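Local coordinates for protein CT398 (Chlamydia trachomatis, PDB 4ILO) that is of unknown function but, with its long coiled-coil hairpin and zinc ribbon domain, may bind DNA or RNA, at residues A[9-12]-A[13-16]. Numbering follows the deposited sequence.
Sequences QSIL and AIQE
Leu12 and Gln15 run alongside each other on one turn of helix 2-86, with Leu12 CD2 3.6 Å from Gln15 NE2. Gln15 sets CG anti to its own N (chi1 -173°) and runs on extended, which carries its amide to residues 193-194 of the same chain, where OE1 accepts from the backbone N of Val193 and Val194. Gln15 NE2 donates to a water 2.8 Å away. That water in turn donates to Leu12 O at 2.5 Å and to Glu16 OE2 at 2.6 Å, joining three residues. Leu12 O is therefore gripped twice, since Glu16 N also donates to it. Glu16 folds back at chi2 (-51°), and its OE2 forms a salt bridge with Arg192 as well.

The buried side holds Ile11 and Ile14; their CD1 atoms barely touch (Ile11 CD1 to Ile14 CD1, 4.4 Å), and Ile11 packs instead on Leu178, Phe179 and Tyr182 of helix 176-189, Ile14 on Thr174. Gln9, by contrast, turns its side chain to solvent and contributes its carbonyl: Ala13 N donates a hydrogen bond to Gln9 O (3.2 Å). Successive i to i+4 bonds of this kind are those of an alpha-helix, here the first helix of the coiled-coil hairpin, where it meets helix 176-189 and strand 194-198.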
loop_
_atom_site.group_PDB
_atom_site.type_symbol
_atom_site.label_atom_id
_atom_site.label_comp_id
_atom_site.label_asym_id
_atom_site.label_seq_id
_atom_site.Cartn_x
_atom_site.Cartn_y
_atom_site.Cartn_z
ATOM N N GLN A 9 4.259 -42.582 6.943
ATOM C CA GLN A 9 5.407 -42.097 6.183
ATOM C C GLN A 9 4.957 -41.218 5.017
ATOM O O GLN A 9 5.581 -40.181 4.716
ATOM C CB GLN A 9 6.229 -43.297 5.698
ATOM C CG GLN A 9 7.690 -42.967 5.337
ATOM C CD GLN A 9 8.522 -44.222 4.951
ATOM O OE1 GLN A 9 8.081 -45.370 5.124
ATOM N NE2 GLN A 9 9.731 -43.991 4.436
ATOM N N SER A 10 3.839 -41.585 4.381
ATOM C CA SER A 10 3.379 -40.847 3.211
ATOM C C SER A 10 2.800 -39.474 3.579
ATOM O O SER A 10 3.095 -38.485 2.917
ATOM C CB SER A 10 2.349 -41.660 2.445
ATOM O OG SER A 10 1.912 -40.959 1.304
ATOM N N ILE A 11 1.931 -39.415 4.591
ATOM C CA ILE A 11 1.380 -38.143 5.048
ATOM C C ILE A 11 2.465 -37.285 5.677
ATOM O O ILE A 11 2.428 -36.060 5.577
ATOM C CB ILE A 11 0.233 -38.378 6.043
ATOM C CG1 ILE A 11 -0.725 -37.191 6.050
ATOM C CG2 ILE A 11 0.794 -38.590 7.451
ATOM C CD1 ILE A 11 -1.455 -36.961 4.769
ATOM N N LEU A 12 3.437 -37.897 6.348
ATOM C CA LEU A 12 4.532 -37.106 6.878
ATOM C C LEU A 12 5.247 -36.361 5.759
ATOM O O LEU A 12 5.566 -35.173 5.901
ATOM C CB LEU A 12 5.478 -37.982 7.710
ATOM C CG LEU A 12 4.888 -38.271 9.113
ATOM C CD1 LEU A 12 5.649 -39.335 9.887
ATOM C CD2 LEU A 12 4.809 -36.975 9.964
ATOM N N ALA A 13 5.452 -37.015 4.618
ATOM C CA ALA A 13 6.182 -36.362 3.534
ATOM C C ALA A 13 5.331 -35.305 2.851
ATOM O O ALA A 13 5.859 -34.273 2.406
ATOM C CB ALA A 13 6.665 -37.390 2.506
ATOM N N ILE A 14 4.021 -35.542 2.745
ATOM C CA ILE A 14 3.128 -34.494 2.256
ATOM C C ILE A 14 3.127 -33.315 3.214
ATOM O O ILE A 14 3.072 -32.148 2.798
ATOM C CB ILE A 14 1.720 -35.071 2.070
ATOM C CG1 ILE A 14 1.742 -36.050 0.890
ATOM C CG2 ILE A 14 0.704 -33.969 1.913
ATOM C CD1 ILE A 14 0.609 -36.962 0.863
ATOM N N GLN A 15 3.178 -33.606 4.512
ATOM C CA GLN A 15 3.147 -32.556 5.512
ATOM C C GLN A 15 4.356 -31.632 5.374
ATOM O O GLN A 15 4.239 -30.418 5.581
ATOM C CB GLN A 15 3.076 -33.166 6.901
ATOM C CG GLN A 15 2.872 -32.182 7.968
ATOM C CD GLN A 15 2.720 -32.816 9.308
ATOM O OE1 GLN A 15 1.708 -32.642 9.973
ATOM N NE2 GLN A 15 3.732 -33.581 9.717
ATOM N N GLU A 16 5.521 -32.175 5.012
ATOM C CA GLU A 16 6.689 -31.304 4.840
ATOM C C GLU A 16 6.512 -30.362 3.647
ATOM O O GLU A 16 6.921 -29.183 3.704
ATOM C CB GLU A 16 7.969 -32.135 4.720
ATOM C CG GLU A 16 8.337 -32.849 6.019
ATOM C CD GLU A 16 8.345 -31.890 7.227
ATOM O OE1 GLU A 16 9.123 -30.902 7.224
ATOM O OE2 GLU A 16 7.566 -32.131 8.184
HETATM O O HOH W 1 6.017 -34.210 8.214
#